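Long-range contact in phenylalanine--tRNA ligase beta subunit (Pyrococcus horikoshii, PDB 2CXI), which is part of the tetrameric synthetase that attaches L-phenylalanine to tRNA(Phe) at the expense of ATP, represented here by an N-terminal fragment of the beta chain: residues S87-V93 and R262-Y268. Residues are numbered along the deposited sequence; the frame is centred on the assembly and turned at random.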
ATOM      1  N   SER A  87     -16.300  -3.266   4.346  1.00 25.60           N
ATOM      2  CA  SER A  87     -15.025  -3.696   4.860  1.00 25.34           C
ATOM      3  C   SER A  87     -13.923  -2.936   4.090  1.00 26.60           C
ATOM      4  O   SER A  87     -14.169  -2.163   3.172  1.00 26.48           O
ATOM      5  CB  SER A  87     -14.829  -5.207   4.699  1.00 24.39           C
ATOM      6  OG  SER A  87     -14.656  -5.558   3.335  1.00 22.87           O
ATOM      7  N   ASN A  88     -12.689  -3.184   4.468  1.00 28.76           N
ATOM      8  CA  ASN A  88     -11.583  -2.568   3.760  1.00 29.91           C
ATOM      9  C   ASN A  88     -11.009  -3.612   2.797  1.00 27.88           C
ATOM     10  O   ASN A  88      -9.795  -3.666   2.580  1.00 29.58           O
ATOM     11  CB  ASN A  88     -10.535  -2.153   4.817  1.00 31.27           C
ATOM     12  CG  ASN A  88      -9.336  -1.441   4.222  1.00 35.76           C
ATOM     13  OD1 ASN A  88      -8.181  -1.755   4.587  1.00 40.94           O
ATOM     14  ND2 ASN A  88      -9.585  -0.478   3.295  1.00 39.20           N
ATOM     15  N   VAL A  89     -11.860  -4.486   2.275  1.00 24.61           N
ATOM     16  CA  VAL A  89     -11.365  -5.611   1.525  1.00 21.55           C
ATOM     17  C   VAL A  89     -11.706  -5.487   0.035  1.00 19.81           C
ATOM     18  O   VAL A  89     -12.829  -5.101  -0.349  1.00 18.88           O
ATOM     19  CB  VAL A  89     -11.876  -6.949   2.128  1.00 21.97           C
ATOM     20  CG1 VAL A  89     -11.531  -8.084   1.268  1.00 21.03           C
ATOM     21  CG2 VAL A  89     -11.278  -7.169   3.527  1.00 23.77           C
ATOM     22  N   THR A  90     -10.712  -5.817  -0.787  1.00 17.85           N
ATOM     23  CA  THR A  90     -10.866  -5.983  -2.213  1.00 16.03           C
ATOM     24  C   THR A  90     -10.626  -7.428  -2.649  1.00 15.87           C
ATOM     25  O   THR A  90      -9.684  -8.105  -2.172  1.00 15.87           O
ATOM     26  CB  THR A  90      -9.852  -5.068  -2.940  1.00 16.72           C
ATOM     27  OG1 THR A  90     -10.181  -3.703  -2.651  1.00 17.07           O
ATOM     28  CG2 THR A  90     -10.026  -5.159  -4.434  1.00 14.46           C
ATOM     29  N   VAL A  91     -11.472  -7.899  -3.554  1.00 15.08           N
ATOM     30  CA  VAL A  91     -11.229  -9.172  -4.250  1.00 15.04           C
ATOM     31  C   VAL A  91     -11.131  -8.890  -5.750  1.00 15.03           C
ATOM     32  O   VAL A  91     -11.966  -8.205  -6.288  1.00 15.97           O
ATOM     33  CB  VAL A  91     -12.363 -10.218  -3.989  1.00 15.25           C
ATOM     34  CG1 VAL A  91     -12.094 -11.566  -4.723  1.00 15.87           C
ATOM     35  CG2 VAL A  91     -12.556 -10.383  -2.495  1.00 14.01           C
ATOM     36  N   TYR A  92     -10.109  -9.443  -6.399  1.00 16.03           N
ATOM     37  CA  TYR A  92      -9.952  -9.304  -7.851  1.00 16.07           C
ATOM     38  C   TYR A  92     -10.430 -10.542  -8.563  1.00 17.20           C
ATOM     39  O   TYR A  92     -10.016 -11.651  -8.211  1.00 16.99           O
ATOM     40  CB  TYR A  92      -8.486  -9.047  -8.186  1.00 16.78           C
ATOM     41  CG  TYR A  92      -8.000  -7.773  -7.545  1.00 16.87           C
ATOM     42  CD1 TYR A  92      -8.224  -6.533  -8.179  1.00 18.15           C
ATOM     43  CD2 TYR A  92      -7.337  -7.789  -6.297  1.00 17.26           C
ATOM     44  CE1 TYR A  92      -7.785  -5.349  -7.585  1.00 18.02           C
ATOM     45  CE2 TYR A  92      -6.881  -6.595  -5.707  1.00 16.44           C
ATOM     46  CZ  TYR A  92      -7.093  -5.388  -6.381  1.00 16.75           C
ATOM     47  OH  TYR A  92      -6.693  -4.188  -5.817  1.00 18.20           O
ATOM     48  N   VAL A  93     -11.327 -10.349  -9.531  1.00 17.15           N
ATOM     49  CA  VAL A  93     -11.758 -11.446 -10.423  1.00 17.23           C
ATOM     50  C   VAL A  93     -11.103 -11.396 -11.809  1.00 18.06           C
ATOM     51  O   VAL A  93     -11.324 -10.450 -12.587  1.00 18.69           O
ATOM     52  CB  VAL A  93     -13.315 -11.505 -10.534  1.00 17.34           C
ATOM     53  CG1 VAL A  93     -13.759 -12.668 -11.447  1.00 17.23           C
ATOM     54  CG2 VAL A  93     -13.901 -11.631  -9.152  1.00 16.86           C
ATOM     55  N   ARG A 262     -20.553  -7.270   6.142  1.00 16.80           N
ATOM     56  CA  ARG A 262     -19.601  -6.271   5.659  1.00 17.28           C
ATOM     57  C   ARG A 262     -19.436  -6.513   4.185  1.00 17.92           C
ATOM     58  O   ARG A 262     -19.243  -7.670   3.773  1.00 18.39           O
ATOM     59  CB  ARG A 262     -18.260  -6.446   6.376  1.00 17.56           C
ATOM     60  CG  ARG A 262     -18.330  -6.227   7.900  1.00 20.00           C
ATOM     61  CD  ARG A 262     -18.871  -4.839   8.223  1.00 25.54           C
ATOM     62  NE  ARG A 262     -19.012  -4.526   9.635  1.00 34.57           N
ATOM     63  CZ  ARG A 262     -20.161  -4.192  10.224  1.00 36.51           C
ATOM     64  NH1 ARG A 262     -21.318  -4.167   9.530  1.00 38.95           N
ATOM     65  NH2 ARG A 262     -20.157  -3.894  11.510  1.00 34.32           N
ATOM     66  N   SER A 263     -19.517  -5.454   3.376  1.00 16.83           N
ATOM     67  CA  SER A 263     -19.400  -5.591   1.944  1.00 17.37           C
ATOM     68  C   SER A 263     -17.937  -5.587   1.521  1.00 18.39           C
ATOM     69  O   SER A 263     -17.068  -5.092   2.244  1.00 18.35           O
ATOM     70  CB  SER A 263     -20.157  -4.488   1.202  1.00 18.26           C
ATOM     71  OG  SER A 263     -19.600  -3.226   1.445  1.00 23.22           O
ATOM     72  N   VAL A 264     -17.669  -6.158   0.353  1.00 17.94           N
ATOM     73  CA  VAL A 264     -16.328  -6.128  -0.187  1.00 19.01           C
ATOM     74  C   VAL A 264     -16.417  -5.526  -1.601  1.00 19.23           C
ATOM     75  O   VAL A 264     -17.500  -5.537  -2.235  1.00 18.92           O
ATOM     76  CB  VAL A 264     -15.551  -7.507  -0.107  1.00 20.91           C
ATOM     77  CG1 VAL A 264     -16.032  -8.436   1.040  1.00 20.00           C
ATOM     78  CG2 VAL A 264     -15.476  -8.220  -1.395  1.00 21.35           C
ATOM     79  N   ARG A 265     -15.299  -4.945  -2.044  1.00 16.87           N
ATOM     80  CA  ARG A 265     -15.155  -4.364  -3.389  1.00 18.82           C
ATOM     81  C   ARG A 265     -14.656  -5.455  -4.317  1.00 16.57           C
ATOM     82  O   ARG A 265     -13.608  -6.048  -4.079  1.00 15.78           O
ATOM     83  CB  ARG A 265     -14.133  -3.200  -3.303  1.00 19.16           C
ATOM     84  CG  ARG A 265     -13.931  -2.398  -4.554  1.00 23.04           C
ATOM     85  CD  ARG A 265     -13.085  -1.099  -4.298  1.00 23.40           C
ATOM     86  NE  ARG A 265     -11.706  -1.469  -4.301  1.00 33.14           N
ATOM     87  CZ  ARG A 265     -10.846  -1.281  -5.298  1.00 33.14           C
ATOM     88  NH1 ARG A 265     -11.163  -0.628  -6.413  1.00 33.09           N
ATOM     89  NH2 ARG A 265      -9.626  -1.740  -5.136  1.00 31.54           N
ATOM     90  N   VAL A 266     -15.414  -5.752  -5.367  1.00 16.49           N
ATOM     91  CA  VAL A 266     -15.054  -6.837  -6.225  1.00 15.47           C
ATOM     92  C   VAL A 266     -14.716  -6.226  -7.589  1.00 16.66           C
ATOM     93  O   VAL A 266     -15.602  -5.672  -8.248  1.00 17.48           O
ATOM     94  CB  VAL A 266     -16.158  -7.889  -6.396  1.00 15.23           C
ATOM     95  CG1 VAL A 266     -15.608  -9.137  -7.135  1.00 12.28           C
ATOM     96  CG2 VAL A 266     -16.785  -8.285  -5.028  1.00 15.17           C
ATOM     97  N   VAL A 267     -13.462  -6.389  -7.982  1.00 16.43           N
ATOM     98  CA  VAL A 267     -12.868  -5.741  -9.171  1.00 16.69           C
ATOM     99  C   VAL A 267     -12.728  -6.719 -10.339  1.00 15.89           C
ATOM    100  O   VAL A 267     -11.961  -7.730 -10.313  1.00 17.19           O
ATOM    101  CB  VAL A 267     -11.523  -5.005  -8.793  1.00 16.12           C
ATOM    102  CG1 VAL A 267     -10.953  -4.162 -10.009  1.00 19.26           C
ATOM    103  CG2 VAL A 267     -11.735  -4.103  -7.642  1.00 13.36           C
ATOM    104  N   TYR A 268     -13.498  -6.435 -11.373  1.00 15.74           N
ATOM    105  CA  TYR A 268     -13.414  -7.136 -12.628  1.00 17.70           C
ATOM    106  C   TYR A 268     -12.621  -6.263 -13.611  1.00 19.06           C
ATOM    107  O   TYR A 268     -12.319  -5.133 -13.299  1.00 18.30           O
ATOM    108  CB  TYR A 268     -14.820  -7.390 -13.166  1.00 18.26           C
ATOM    109  CG  TYR A 268     -15.612  -8.474 -12.431  1.00 18.59           C
ATOM    110  CD1 TYR A 268     -16.135  -8.235 -11.153  1.00 18.01           C
ATOM    111  CD2 TYR A 268     -15.809  -9.737 -13.015  1.00 21.13           C
ATOM    112  CE1 TYR A 268     -16.898  -9.243 -10.472  1.00 16.54           C
ATOM    113  CE2 TYR A 268     -16.537 -10.752 -12.335  1.00 16.59           C
ATOM    114  CZ  TYR A 268     -17.065 -10.483 -11.085  1.00 16.32           C
ATOM    115  OH  TYR A 268     -17.797 -11.458 -10.452  1.00 15.78           O
TER
HETATM  116  O   HOH W   1      -7.578  -1.918  -6.996  1.00 20.21           O
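Val89 to Val93 and Arg262 to Val267 run as neighbouring parallel strands, with axes 4.7 Å apart at closest approach and N-to-C directions 22° apart. Four backbone bonds define the pairing: Arg265 N to Val89 O, Val91 N to Arg265 O, Val267 N to Val91 O and Val93 N to Val267 O, the last being the shortest at 2.8 Å. Upstream, where the chain turns a corner at Asn88, Ser263 O receives two donors, Ser87 N and Ser87 OG, the hydroxyl at 2.7 Å and tilted 27° from the carbonyl plane. Ser87 OG also accepts from Val89 N, making an ST turn across the corner.

Polar side chains meet on the face carrying Thr90, Tyr92 and Arg265. Arg265 extends alongside Thr90, then bends at chi3 (82°), bringing NE and NH2 side-on to Thr90 OG1, each 3.2 Å away and near the guanidinium plane. A water bridges Arg265 NH2 and Tyr92 OH. Beyond this pair of strands, Glu272 forms a salt bridge with Arg265 NH1, while Gly16 and Ser18 of the second subunit hydrogen-bond to Thr90 and Tyr92. A leucine in place of Arg265 would probably deprive Glu272 of this charge partner and remove both the side-on grip on Thr90 and the water link to Tyr92.

Apolar contacts occupy both faces. Val267 CB packs 3.7 Å from Tyr92 CD1; on the reverse face Val91 CG2 meets Val264 CG2 at 3.8 Å. Val93 CB sits over the Tyr268 ring centre, 3.8 Å from the centroid, a CH-pi contact, while Val93 CG2 touches Val266 CG1.

This is a parallel strand pair within a large mixed sheet, joining strand 260-267, of the B3/4 domain region, to the sequence-distant strand 84-93 beside a subunit interface.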